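Local coordinates for putative flavoprotein (Bacteroides eggerthii, PDB 4ICI) that binds flavin mononucleotide in a flavodoxin-like fold and probably serves in electron transfer or a related redox reaction, at residues Gly35-Gly40 / Thr156-Ile161; Glu149-Asn154 / Asp166-Lys171; Lys15-Tyr20 / Ser80-Ile85; Val91-Pro96 / His113-Lys118. All coordinates share one frame; numbering follows the deposited sequence. Where two conformers were deposited one is given.

Contact 1 of 4, residues Gly35-Gly40 / Thr156-Ile161; sequences GAAVGG and TDEKAI
Ala-37 and Glu-158 bring two helix ends together, their CA atoms 5.7 Å apart: the last turn of helix 26-38 meets the first turn of helix 158-168. The two are neighbours in a flavodoxin-like alpha/beta fold, the first following strand 16-20 and the second strand 146-152. Just beyond Val-38 the first helix stops. Gly-39 leaves helical angles with a positive phi of 65°, and the chain turns away toward strand 41-44, while Gly-40 N still bonds back to Gly-35 O. On the other side Asp-157 is the N-cap, its OD1 accepting from Ala-160 N at 3.0 Å, so the start of the second helix is fixed by a bond of its own.

Between these ends the touching surface is small and mostly apolar. The methyl CB of Ala-37 points at the second helix and sits 4.0 Å from CG2 of Ile-161, with CD1 of the same isoleucine only slightly farther off. CG2 of Ile-161 is anti to its backbone nitrogen, which presents it to the alanine, and CG1 of Val-38 grazes this CG2 at 4.4 Å from the flank. Glu-158 closes the outer margin: with CG anti to N (chi1 -174°) its extended chain runs alongside Ala-37, CG lying 4.2 Å from the alanine CB.

The carboxylate ends near the last turn of helix 26-38. Through NH2, Arg-162 engages both Glu-158 OE2, in a salt bridge, and, weakly, Ala-37 O, oxygens 4.0 Å apart, and its charge probably eases their closeness.

Contact 2 of 4, residues Glu149-Asn154 / Asp166-Lys171; sequences EGRLLN and DVIAVK
Ile-168 and Val-167, at the end of helix 158-168, lie against Glu-149 and Arg-151 of the edge strand 146-152, a contact between the outermost strand of the flavodoxin-like parallel sheet and the C-terminal helix that packs beside it. The helix finishes in a Schellman motif, with Ala-169 at positive phi, and the chain passes on to its carboxyl end.

The van der Waals contacts centre on Ile-168. Its CG2 comes to 3.5 Å from the backbone O of Glu-149 and also meets CB of that residue, while CD1 approaches the same oxygen at 3.6 Å, so two methyls of one side chain meet the oxygen from the same side. CG1 lies between the backbone N and C (chi1 69°), which leaves CG2 beside the nitrogen and facing the strand. That carbonyl is not left to carbon alone, since Trp-164 NE1 donates to it, and the isoleucine also touches Val-121 of the next strand.

The polar part belongs to Arg-151, whose chain bends at chi2 (-71°) so that NH1 returns to the strand while NH2 points to the helix. NH1 donates to Gly-150 O at 2.9 Å; the acceptor lies in the guanidinium plane, yet the donor stands well above the carbonyl plane. Trp-164 also packs on this side chain. A leucine here has no guanidinium, so Gly-150 O would probably be left without this donor and Val-167 CG1 without its neighbour.

Where the arginine and valine side chains meet, they cross at about a right angle: Arg-151 NH2 lies 3.9 Å from Val-167 CG1, which sits at the guanidinium edge, close to its plane.

Contact 3 of 4, residues Lys15-Tyr20 / Ser80-Ile85; sequences KILVAY and SKKENI. With EDO (1,2-ethanediol), chain G.
The flat ring of Tyr-20, at the C-terminal end of strand 16-20, has an ethanediol molecule and Val-18 O at its edge, both in its plane. This strand is an inner one of the flavodoxin-like parallel sheet, and residues 80-85 form a loop laid across its other side. The diol, probably from the crystallisation liquor, has C1 3.4 Å from Tyr-20 CE2. Its O1 lies 2.5 Å from Tyr-20 OH, a hydrogen bond so short that its exact length is doubtful. A chi1 of 69° sets the ring over its own backbone, where Ala-28 and Ala-31 of helix 26-38 and Phe-123 touch it. A serine here lacks the ring, and a gap would probably open between Ala-28, Ala-31 and Phe-123, with the diol left without its phenol partner.

Leu-17 carries the packing on the loop. With CG anti to the backbone N (chi1 -176°), its fork points out from the strand, and both methyls reach the loop: CD2 is 3.6 Å from Ile-85 CD1, the two side chains roughly perpendicular, and CD1 is 3.7 Å from Lys-82 CE. Leucine and lysine run past each other in opposite directions, so it is the aliphatic part of Lys-82 that lies on the leucine.

At the start of the strand the extended Lys-15 brings NZ 3.7 Å from Asn-84 ND2, not a bond; NZ bonds to Thr-87 OG1, and the cation rests on Tyr-88. A type I turn from Lys-82 to Ile-85 brings the loop back on itself. Across it Lys-82 NZ donates to Asn-84 OD1 at 2.7 Å, tilted 28° from the amide carbonyl plane.

Contact 4 of 4, residues Val91-Pro96 / His113-Lys118; sequences VFIGYP and HSLKGK. With FMN (flavin mononucleotide), chain B.
Strand 90-96 is the middle strand of the five-stranded parallel sheet, and the return from it, through helix 104-112 to strand 119-125, is a beta-alpha-beta crossover. Val-91 and Ile-93, near the start of the strand, pack here against Leu-115 and Lys-118 of the loop that leads from the helix into the next strand.

Val-91 supplies one methyl to two partners. Its CG2 is 3.8 Å from CD of Lys-118 and 4.1 Å from CD2 of Leu-115; the valine and leucine meet nearly square to each other. The other leucine methyl, CD1, reaches Ile-93 CD1 at 4.3 Å. Leu-115 has CG anti to its carbonyl carbon (chi1 -61°), and this directs its fork into the strand face, where Ile-93 also meets Phe-109 and Ile-110 of the helix.

Lys-118 shows how a buried lysine is accommodated: its methylenes lie on valine, while the chain bends at chi4 and NZ is held by Tyr-88 O and Ile-85 O. A type II turn from Leu-115 to Lys-118, with Gly-117 at its positive-phi position, turns both side chains against the same strand, 90-96.

At the far end of the strand Pro-96 CB approaches FMN O5' at 3.3 Å. An apolar core under the crossover, and an FMN ribityl phosphate at the C-terminal ends of the parallel strands, are typical of the flavodoxin fold.

In the fold
All four contacts lie in one alpha/beta domain built on a parallel sheet of strand order 2-1-3-4-5; contact 1 joins two of its helices, and the others reach the sheet. Contacts 3 and 4 lie closest, centres about 8 Å apart, on neighbouring strands 16-20 and 90-96, probably joined by hydrogen bonds from Phe-92 N to Leu-17 O and from Gly-94 N to Ala-19 O. Contacts 1 and 2 share helix 158-168, one at each end. Their centres are about 10 Å apart. Contact 4 is nested within contact 1, while contacts 3 and 2 each cross it. Contact 3 closes before contact 4 opens, and contact 4 before contact 2. Early and late segments thus pack around the central strands, one of which reaches the FMN.

Contact 1 of 4, residues Gly35-Gly40 / Thr156-Ile161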
loop_
_atom_site.group_PDB
_atom_site.type_symbol
_atom_site.label_atom_id
_atom_site.label_comp_id
_atom_site.label_asym_id
_atom_site.label_seq_id
_atom_site.Cartn_x
_atom_site.Cartn_y
_atom_site.Cartn_z
ATOM N N GLY A 35 9.719 4.978 -5.887
ATOM C CA GLY A 35 10.498 4.037 -6.665
ATOM C C GLY A 35 11.685 4.705 -7.353
ATOM O O GLY A 35 12.777 4.150 -7.353
ATOM N N ALA A 36 11.463 5.900 -7.914
ATOM C CA ALA A 36 12.555 6.686 -8.532
ATOM C C ALA A 36 13.648 6.990 -7.516
ATOM O O ALA A 36 14.842 6.870 -7.830
ATOM C CB ALA A 36 12.016 7.981 -9.150
ATOM N N ALA A 37 13.244 7.307 -6.292
ATOM C CA ALA A 37 14.208 7.742 -5.275
ATOM C C ALA A 37 15.105 6.592 -4.841
ATOM O O ALA A 37 16.301 6.786 -4.566
ATOM C CB ALA A 37 13.455 8.332 -4.069
ATOM N N VAL A 38 14.527 5.402 -4.735
ATOM C CA VAL A 38 15.245 4.220 -4.222
ATOM C C VAL A 38 15.730 3.261 -5.302
ATOM O O VAL A 38 16.403 2.280 -4.992
ATOM C CB VAL A 38 14.410 3.461 -3.165
ATOM C CG1 VAL A 38 13.878 4.441 -2.097
ATOM C CG2 VAL A 38 13.263 2.698 -3.809
ATOM N N GLY A 39 15.409 3.540 -6.565
ATOM C CA GLY A 39 15.717 2.618 -7.644
ATOM C C GLY A 39 14.967 1.315 -7.545
ATOM O O GLY A 39 15.501 0.264 -7.911
ATOM N N GLY A 40 13.724 1.391 -7.058
ATOM C CA GLY A 40 12.916 0.210 -6.878
ATOM C C GLY A 40 12.044 -0.113 -8.081
ATOM O O GLY A 40 11.659 0.776 -8.845
ATOM N N THR A 156 5.701 14.927 -1.179
ATOM C CA THR A 156 6.994 14.375 -0.900
ATOM C C THR A 156 8.006 14.744 -1.968
ATOM O O THR A 156 7.666 15.295 -3.031
ATOM C CB THR A 156 6.917 12.824 -0.689
ATOM O OG1 THR A 156 8.086 12.401 0.026
ATOM C CG2 THR A 156 6.800 12.080 -1.993
ATOM N N ASP A 157 9.258 14.488 -1.641
ATOM C CA ASP A 157 10.375 14.659 -2.545
ATOM C C ASP A 157 11.501 13.754 -2.098
ATOM O O ASP A 157 11.393 13.051 -1.073
ATOM C CB ASP A 157 10.787 16.144 -2.686
ATOM C CG ASP A 157 11.262 16.791 -1.401
ATOM O OD1 ASP A 157 11.741 16.144 -0.462
ATOM O OD2 ASP A 157 11.224 18.037 -1.351
ATOM N N GLU A 158 12.543 13.699 -2.905
ATOM C CA GLU A 158 13.622 12.787 -2.704
ATOM C C GLU A 158 14.295 13.027 -1.344
ATOM O O GLU A 158 14.645 12.079 -0.660
ATOM C CB GLU A 158 14.643 12.876 -3.851
ATOM C CG GLU A 158 15.724 11.847 -3.791
ATOM C CD GLU A 158 16.416 11.645 -5.143
ATOM O OE1 GLU A 158 16.234 12.490 -6.053
ATOM O OE2 GLU A 158 17.140 10.634 -5.279
ATOM N N LYS A 159 14.501 14.282 -0.960
ATOM C CA LYS A 159 15.168 14.582 0.312
ATOM C C LYS A 159 14.351 14.076 1.490
ATOM O O LYS A 159 14.907 13.544 2.465
ATOM C CB LYS A 159 15.437 16.088 0.470
ATOM C CG LYS A 159 16.527 16.628 -0.442
ATOM C CD LYS A 159 16.618 18.136 -0.334
ATOM C CE LYS A 159 17.761 18.654 -1.206
ATOM N NZ LYS A 159 17.698 20.140 -1.441
ATOM N N ALA A 160 13.042 14.224 1.415
ATOM C CA ALA A 160 12.184 13.764 2.502
ATOM C C ALA A 160 12.133 12.235 2.538
ATOM O O ALA A 160 12.125 11.634 3.620
ATOM C CB ALA A 160 10.801 14.363 2.383
ATOM N N ILE A 161 12.088 11.604 1.369
ATOM C CA ILE A 161 12.107 10.142 1.295
ATOM C C ILE A 161 13.402 9.604 1.882
ATOM O O ILE A 161 13.385 8.681 2.701
ATOM C CB ILE A 161 11.877 9.632 -0.148
ATOM C CG1 ILE A 161 10.427 9.925 -0.565
ATOM C CG2 ILE A 161 12.269 8.126 -0.266
ATOM C CD1 ILE A 161 10.128 9.842 -2.074
#

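Contact 2 of 4, residues Glu149-Asn154 / Asp166-Lys171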
loop_
_atom_site.group_PDB
_atom_site.type_symbol
_atom_site.label_atom_id
_atom_site.label_comp_id
_atom_site.label_asym_id
_atom_site.label_seq_id
_atom_site.Cartn_x
_atom_site.Cartn_y
_atom_site.Cartn_z
ATOM N N GLU A 149 7.987 1.499 10.135
ATOM C CA GLU A 149 7.119 2.649 10.133
ATOM C C GLU A 149 7.106 3.315 8.755
ATOM O O GLU A 149 8.163 3.590 8.166
ATOM C CB GLU A 149 7.583 3.637 11.206
ATOM C CG GLU A 149 7.357 3.129 12.627
ATOM C CD GLU A 149 5.899 3.063 12.974
ATOM O OE1 GLU A 149 5.240 4.113 12.887
ATOM O OE2 GLU A 149 5.426 1.954 13.331
ATOM N N GLY A 150 5.907 3.582 8.290
ATOM C CA GLY A 150 5.695 4.217 7.010
ATOM C C GLY A 150 5.353 5.682 7.128
ATOM O O GLY A 150 5.403 6.286 8.212
ATOM N N ARG A 151 4.999 6.262 5.987
ATOM C CA ARG A 151 4.712 7.688 5.894
ATOM C C ARG A 151 3.571 7.963 4.950
ATOM O O ARG A 151 3.380 7.252 3.950
ATOM C CB ARG A 151 5.947 8.431 5.373
ATOM C CG ARG A 151 7.207 8.341 6.251
ATOM C CD ARG A 151 7.101 9.138 7.545
ATOM N NE ARG A 151 8.345 9.122 8.323
ATOM C CZ ARG A 151 8.659 8.189 9.217
ATOM N NH1 ARG A 151 7.864 7.147 9.439
ATOM N NH2 ARG A 151 9.817 8.262 9.865
ATOM N N LEU A 152 2.869 9.045 5.267
ATOM C CA LEU A 152 1.954 9.687 4.367
ATOM C C LEU A 152 2.785 10.501 3.382
ATOM O O LEU A 152 3.620 11.328 3.783
ATOM C CB LEU A 152 0.972 10.546 5.167
ATOM C CG LEU A 152 -0.248 11.141 4.509
ATOM C CD1 LEU A 152 -1.263 10.059 4.118
ATOM C CD2 LEU A 152 -0.870 12.173 5.459
ATOM N N LEU A 153 2.564 10.236 2.093
ATOM C CA LEU A 153 3.317 10.853 1.008
ATOM C C LEU A 153 2.434 11.777 0.133
ATOM O O LEU A 153 2.530 11.779 -1.098
ATOM C CB LEU A 153 4.005 9.804 0.172
ATOM C CG LEU A 153 5.002 8.895 0.903
ATOM C CD1 LEU A 153 5.643 7.969 -0.102
ATOM C CD2 LEU A 153 6.075 9.717 1.687
ATOM N N ASN A 154 1.561 12.543 0.770
ATOM C CA ASN A 154 0.766 13.533 0.029
ATOM C C ASN A 154 1.622 14.583 -0.644
ATOM O O ASN A 154 1.343 14.998 -1.773
ATOM C CB ASN A 154 -0.255 14.220 0.948
ATOM C CG ASN A 154 -1.401 13.302 1.332
ATOM O OD1 ASN A 154 -1.712 12.376 0.592
ATOM N ND2 ASN A 154 -2.032 13.557 2.481
ATOM N N ASP A 166 16.427 6.712 6.170
ATOM C CA ASP A 166 17.509 6.677 7.155
ATOM C C ASP A 166 16.992 6.433 8.561
ATOM O O ASP A 166 17.575 5.646 9.331
ATOM C CB ASP A 166 18.304 7.988 7.152
ATOM C CG ASP A 166 19.235 8.128 5.948
ATOM O OD1 ASP A 166 19.491 7.128 5.219
ATOM O OD2 ASP A 166 19.755 9.268 5.740
ATOM N N VAL A 167 15.884 7.075 8.916
ATOM C CA VAL A 167 15.286 6.862 10.254
ATOM C C VAL A 167 14.928 5.395 10.464
ATOM O O VAL A 167 15.169 4.830 11.546
ATOM C CB VAL A 167 14.035 7.769 10.465
ATOM C CG1 VAL A 167 13.192 7.364 11.690
ATOM C CG2 VAL A 167 14.459 9.226 10.570
ATOM N N ILE A 168 14.293 4.789 9.457
ATOM C CA ILE A 168 13.830 3.401 9.593
ATOM C C ILE A 168 14.881 2.367 9.178
ATOM O O ILE A 168 14.636 1.170 9.261
ATOM C CB ILE A 168 12.436 3.151 8.921
ATOM C CG1 ILE A 168 12.516 3.226 7.392
ATOM C CG2 ILE A 168 11.399 4.100 9.522
ATOM C CD1 ILE A 168 11.309 2.544 6.698
ATOM N N ALA A 169 16.052 2.841 8.772
ATOM C CA ALA A 169 17.190 1.979 8.398
ATOM C C ALA A 169 16.883 1.017 7.241
ATOM O O ALA A 169 17.182 -0.196 7.306
ATOM C CB ALA A 169 17.697 1.227 9.606
ATOM N N VAL A 170 16.329 1.586 6.168
ATOM C CA VAL A 170 16.139 0.884 4.897
ATOM C C VAL A 170 17.071 1.423 3.840
ATOM O O VAL A 170 17.136 2.640 3.635
ATOM C CB VAL A 170 14.689 1.026 4.403
ATOM C CG1 VAL A 170 14.581 0.496 2.962
ATOM C CG2 VAL A 170 13.764 0.325 5.376
ATOM N N LYS A 171 17.784 0.518 3.164
ATOM C CA LYS A 171 18.754 0.913 2.137
ATOM C C LYS A 171 18.801 -0.083 0.975
ATOM O O LYS A 171 18.643 -1.272 1.211
ATOM C CB LYS A 171 20.150 1.051 2.764
ATOM O OXT LYS A 171 18.994 0.274 -0.199
#

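Contact 3 of 4, residues Lys15-Tyr20 / Ser80-Ile85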
loop_
_atom_site.group_PDB
_atom_site.type_symbol
_atom_site.label_atom_id
_atom_site.label_comp_id
_atom_site.label_asym_id
_atom_site.label_seq_id
_atom_site.Cartn_x
_atom_site.Cartn_y
_atom_site.Cartn_z
ATOM N N LYS A 15 17.228 -5.461 -2.798
ATOM C CA LYS A 15 16.318 -5.415 -3.953
ATOM C C LYS A 15 14.947 -4.952 -3.427
ATOM O O LYS A 15 14.386 -5.573 -2.514
ATOM C CB LYS A 15 16.175 -6.753 -4.645
ATOM C CG LYS A 15 15.593 -6.612 -6.052
ATOM C CD LYS A 15 15.342 -7.932 -6.744
ATOM C CE LYS A 15 14.772 -7.710 -8.143
ATOM N NZ LYS A 15 14.422 -9.010 -8.812
ATOM N N ILE A 16 14.450 -3.857 -3.992
ATOM C CA ILE A 16 13.289 -3.137 -3.466
ATOM C C ILE A 16 12.125 -3.196 -4.462
ATOM O O ILE A 16 12.298 -2.929 -5.655
ATOM C CB ILE A 16 13.617 -1.646 -3.172
ATOM C CG1 ILE A 16 14.775 -1.561 -2.174
ATOM C CG2 ILE A 16 12.356 -0.884 -2.704
ATOM C CD1 ILE A 16 15.168 -0.127 -1.839
ATOM N N LEU A 17 10.958 -3.581 -3.949
ATOM C CA LEU A 17 9.696 -3.469 -4.650
ATOM C C LEU A 17 8.817 -2.427 -4.003
ATOM O O LEU A 17 8.730 -2.358 -2.763
ATOM C CB LEU A 17 8.959 -4.802 -4.608
ATOM C CG LEU A 17 7.646 -4.903 -5.382
ATOM C CD1 LEU A 17 7.886 -4.721 -6.895
ATOM C CD2 LEU A 17 6.938 -6.211 -5.058
ATOM N N VAL A 18 8.204 -1.605 -4.855
ATOM C CA VAL A 18 7.179 -0.647 -4.459
ATOM C C VAL A 18 5.860 -1.163 -5.033
ATOM O O VAL A 18 5.582 -0.977 -6.219
ATOM C CB VAL A 18 7.525 0.805 -4.888
ATOM C CG1 VAL A 18 6.446 1.783 -4.465
ATOM C CG2 VAL A 18 8.924 1.234 -4.397
ATOM N N ALA A 19 5.093 -1.836 -4.192
ATOM C CA ALA A 19 3.761 -2.316 -4.556
ATOM C C ALA A 19 2.751 -1.263 -4.140
ATOM O O ALA A 19 2.892 -0.652 -3.078
ATOM C CB ALA A 19 3.469 -3.680 -3.865
ATOM N N TYR A 20 1.728 -1.042 -4.963
ATOM C CA TYR A 20 0.750 -0.035 -4.617
ATOM C C TYR A 20 -0.580 -0.267 -5.277
ATOM O O TYR A 20 -0.634 -0.776 -6.410
ATOM C CB TYR A 20 1.268 1.388 -4.946
ATOM C CG TYR A 20 1.367 1.621 -6.426
ATOM C CD1 TYR A 20 2.470 1.184 -7.165
ATOM C CD2 TYR A 20 0.311 2.187 -7.111
ATOM C CE1 TYR A 20 2.531 1.375 -8.540
ATOM C CE2 TYR A 20 0.361 2.362 -8.462
ATOM C CZ TYR A 20 1.474 1.956 -9.178
ATOM O OH TYR A 20 1.520 2.140 -10.555
ATOM N N SER A 80 -3.275 -9.963 -11.482
ATOM C CA SER A 80 -2.048 -10.745 -11.673
ATOM C C SER A 80 -1.126 -10.553 -10.495
ATOM O O SER A 80 -0.867 -9.392 -10.120
ATOM C CB SER A 80 -1.338 -10.263 -12.939
ATOM O OG SER A 80 -2.171 -10.459 -14.059
ATOM N N LYS A 81 -0.616 -11.650 -9.941
ATOM C CA LYS A 81 0.393 -11.574 -8.875
ATOM C C LYS A 81 1.740 -11.134 -9.418
ATOM O O LYS A 81 2.039 -11.221 -10.622
ATOM C CB LYS A 81 0.572 -12.927 -8.163
ATOM C CG LYS A 81 -0.660 -13.372 -7.389
ATOM C CD LYS A 81 -0.412 -14.624 -6.577
ATOM C CE LYS A 81 -1.612 -15.014 -5.727
ATOM N NZ LYS A 81 -1.237 -16.156 -4.844
ATOM N N LYS A 82 2.567 -10.656 -8.494
ATOM C CA LYS A 82 3.961 -10.372 -8.791
ATOM C C LYS A 82 4.767 -11.671 -8.740
ATOM O O LYS A 82 5.071 -12.204 -7.665
ATOM C CB LYS A 82 4.506 -9.334 -7.793
ATOM C CG LYS A 82 5.905 -8.821 -8.133
ATOM C CD LYS A 82 5.907 -7.972 -9.380
ATOM C CE LYS A 82 7.181 -7.194 -9.585
ATOM N NZ LYS A 82 7.994 -7.773 -10.666
ATOM N N GLU A 83 5.120 -12.182 -9.908
ATOM C CA GLU A 83 5.654 -13.552 -9.976
ATOM C C GLU A 83 7.033 -13.742 -9.320
ATOM O O GLU A 83 7.328 -14.806 -8.765
ATOM C CB GLU A 83 5.700 -14.009 -11.433
ATOM C CG GLU A 83 4.312 -14.052 -12.088
ATOM N N ASN A 84 7.867 -12.713 -9.384
ATOM C CA ASN A 84 9.223 -12.769 -8.798
ATOM C C ASN A 84 9.309 -12.167 -7.395
ATOM O O ASN A 84 10.378 -11.729 -6.978
ATOM C CB ASN A 84 10.222 -12.024 -9.699
ATOM C CG ASN A 84 9.975 -10.516 -9.736
ATOM O OD1 ASN A 84 8.855 -10.035 -9.414
ATOM N ND2 ASN A 84 11.018 -9.751 -10.099
ATOM N N ILE A 85 8.185 -12.125 -6.681
ATOM C CA ILE A 85 8.147 -11.532 -5.340
ATOM C C ILE A 85 9.251 -12.083 -4.425
ATOM O O ILE A 85 9.781 -11.349 -3.577
ATOM C CB ILE A 85 6.721 -11.702 -4.691
ATOM C CG1 ILE A 85 6.597 -10.931 -3.364
ATOM C CG2 ILE A 85 6.367 -13.189 -4.514
ATOM C CD1 ILE A 85 6.545 -9.462 -3.532
HETATM C C1 EDO G . -1.191 3.025 -11.414
HETATM O O1 EDO G . -0.251 2.350 -12.251
HETATM C C2 EDO G . -2.204 4.011 -12.026
HETATM O O2 EDO G . -1.720 5.302 -12.515
#

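Contact 4 of 4, residues Val91-Pro96 / His113-Lys118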
loop_
_atom_site.group_PDB
_atom_site.type_symbol
_atom_site.label_atom_id
_atom_site.label_comp_id
_atom_site.label_asym_id
_atom_site.label_seq_id
_atom_site.Cartn_x
_atom_site.Cartn_y
_atom_site.Cartn_z
ATOM N N VAL A 91 9.740 -4.622 0.636
ATOM C CA VAL A 91 8.509 -4.387 -0.111
ATOM C C VAL A 91 7.770 -3.226 0.553
ATOM O O VAL A 91 7.334 -3.294 1.726
ATOM C CB VAL A 91 7.624 -5.642 -0.173
ATOM C CG1 VAL A 91 6.288 -5.341 -0.903
ATOM C CG2 VAL A 91 8.351 -6.807 -0.845
ATOM N N PHE A 92 7.690 -2.088 -0.156
ATOM C CA PHE A 92 6.826 -0.991 0.242
ATOM C C PHE A 92 5.430 -1.327 -0.267
ATOM O O PHE A 92 5.307 -1.897 -1.363
ATOM C CB PHE A 92 7.306 0.335 -0.367
ATOM C CG PHE A 92 8.612 0.829 0.178
ATOM C CD1 PHE A 92 9.833 0.451 -0.390
ATOM C CD2 PHE A 92 8.611 1.676 1.264
ATOM C CE1 PHE A 92 11.027 0.917 0.118
ATOM C CE2 PHE A 92 9.818 2.136 1.800
ATOM C CZ PHE A 92 11.017 1.763 1.203
ATOM N N ILE A 93 4.414 -1.016 0.536
ATOM C CA ILE A 93 3.029 -1.281 0.182
ATOM C C ILE A 93 2.232 0.007 0.323
ATOM O O ILE A 93 2.043 0.514 1.437
ATOM C CB ILE A 93 2.387 -2.349 1.070
ATOM C CG1 ILE A 93 3.193 -3.641 1.034
ATOM C CG2 ILE A 93 0.953 -2.589 0.633
ATOM C CD1 ILE A 93 2.666 -4.767 1.963
ATOM N N GLY A 94 1.808 0.583 -0.811
ATOM C CA GLY A 94 1.129 1.838 -0.823
ATOM C C GLY A 94 -0.344 1.766 -1.155
ATOM O O GLY A 94 -0.811 0.881 -1.899
ATOM N N TYR A 95 -1.084 2.721 -0.612
ATOM C CA TYR A 95 -2.544 2.742 -0.748
ATOM C C TYR A 95 -3.097 4.126 -0.451
ATOM O O TYR A 95 -2.531 4.881 0.327
ATOM C CB TYR A 95 -3.213 1.684 0.164
ATOM C CG TYR A 95 -2.713 1.688 1.601
ATOM C CD1 TYR A 95 -1.603 0.937 1.967
ATOM C CD2 TYR A 95 -3.316 2.450 2.556
ATOM C CE1 TYR A 95 -1.127 0.978 3.280
ATOM C CE2 TYR A 95 -2.852 2.491 3.857
ATOM C CZ TYR A 95 -1.762 1.758 4.216
ATOM O OH TYR A 95 -1.261 1.792 5.511
ATOM N N PRO A 96 -4.290 4.415 -0.973
ATOM C CA PRO A 96 -5.074 5.525 -0.463
ATOM C C PRO A 96 -5.698 5.136 0.875
ATOM O O PRO A 96 -6.064 3.971 1.069
ATOM C CB PRO A 96 -6.163 5.682 -1.508
ATOM C CG PRO A 96 -6.375 4.287 -2.049
ATOM C CD PRO A 96 -5.000 3.661 -2.015
ATOM N N HIS A 113 0.923 -13.141 -1.475
ATOM C CA HIS A 113 2.354 -13.075 -1.748
ATOM C C HIS A 113 3.108 -13.440 -0.464
ATOM O O HIS A 113 2.772 -12.926 0.587
ATOM C CB HIS A 113 2.732 -11.669 -2.213
ATOM C CG HIS A 113 2.168 -11.289 -3.554
ATOM N ND1 HIS A 113 0.860 -10.899 -3.738
ATOM C CD2 HIS A 113 2.748 -11.225 -4.778
ATOM C CE1 HIS A 113 0.658 -10.619 -5.013
ATOM N NE2 HIS A 113 1.790 -10.810 -5.669
ATOM N N SER A 114 4.123 -14.290 -0.540
ATOM C CA SER A 114 4.930 -14.586 0.634
ATOM C C SER A 114 5.849 -13.406 0.925
ATOM O O SER A 114 6.687 -13.049 0.096
ATOM C CB SER A 114 5.759 -15.848 0.463
ATOM O OG SER A 114 6.502 -16.066 1.667
ATOM N N LEU A 115 5.638 -12.788 2.075
ATOM C CA LEU A 115 6.430 -11.654 2.507
ATOM C C LEU A 115 7.273 -12.001 3.740
ATOM O O LEU A 115 7.956 -11.135 4.299
ATOM C CB LEU A 115 5.509 -10.463 2.798
ATOM C CG LEU A 115 4.690 -9.986 1.586
ATOM C CD1 LEU A 115 3.749 -8.877 2.041
ATOM C CD2 LEU A 115 5.581 -9.502 0.433
ATOM N N LYS A 116 7.245 -13.270 4.134
ATOM C CA LYS A 116 8.126 -13.786 5.193
ATOM C C LYS A 116 9.590 -13.484 4.913
ATOM O O LYS A 116 10.065 -13.657 3.792
ATOM C CB LYS A 116 7.918 -15.300 5.339
ATOM C CG LYS A 116 8.815 -15.987 6.371
ATOM C CD LYS A 116 8.401 -17.449 6.617
ATOM C CE LYS A 116 8.815 -18.343 5.474
ATOM N NZ LYS A 116 8.768 -19.783 5.864
ATOM N N GLY A 117 10.280 -12.957 5.926
ATOM C CA GLY A 117 11.685 -12.639 5.818
ATOM C C GLY A 117 12.007 -11.270 5.268
ATOM O O GLY A 117 13.125 -10.814 5.414
ATOM N N LYS A 118 11.034 -10.601 4.670
ATOM C CA LYS A 118 11.241 -9.315 4.058
ATOM C C LYS A 118 10.949 -8.166 5.022
ATOM O O LYS A 118 10.236 -8.313 6.020
ATOM C CB LYS A 118 10.341 -9.176 2.830
ATOM C CG LYS A 118 10.459 -10.327 1.842
ATOM C CD LYS A 118 9.688 -10.055 0.582
ATOM C CE LYS A 118 9.539 -11.299 -0.255
ATOM N NZ LYS A 118 10.851 -11.823 -0.675
HETATM N N1 FMN B . -9.055 10.542 3.032
HETATM C C2 FMN B . -8.772 10.728 4.362
HETATM O O2 FMN B . -8.016 11.640 4.688
HETATM N N3 FMN B . -9.352 9.897 5.312
HETATM C C4 FMN B . -10.251 8.896 4.985
HETATM O O4 FMN B . -10.662 8.179 5.917
HETATM C C4A FMN B . -10.569 8.730 3.628
HETATM N N5 FMN B . -11.501 7.746 3.230
HETATM C C5A FMN B . -11.750 7.597 1.860
HETATM C C6 FMN B . -12.642 6.604 1.434
HETATM C C7 FMN B . -12.899 6.419 0.099
HETATM C C7M FMN B . -13.817 5.320 -0.345
HETATM C C8 FMN B . -12.272 7.203 -0.855
HETATM C C8M FMN B . -12.574 7.008 -2.323
HETATM C C9 FMN B . -11.395 8.198 -0.443
HETATM C C9A FMN B . -11.103 8.399 0.920
HETATM N N10 FMN B . -10.205 9.392 1.344
HETATM C C10 FMN B . -9.940 9.549 2.683
HETATM C "C1'" FMN B . -9.477 10.230 0.325
HETATM C "C2'" FMN B . -8.300 9.398 -0.258
HETATM O "O2'" FMN B . -7.475 8.807 0.718
HETATM C "C3'" FMN B . -7.350 10.273 -1.099
HETATM O "O3'" FMN B . -8.118 11.094 -2.035
HETATM C "C4'" FMN B . -6.224 9.468 -1.815
HETATM O "O4'" FMN B . -5.223 10.393 -2.165
HETATM C "C5'" FMN B . -6.782 8.822 -3.140
HETATM O "O5'" FMN B . -5.697 8.119 -3.689
HETATM P P FMN B . -5.741 7.458 -5.147
HETATM O O1P FMN B . -5.902 8.644 -6.112
HETATM O O2P FMN B . -4.545 6.651 -5.324
HETATM O O3P FMN B . -6.945 6.518 -5.263
#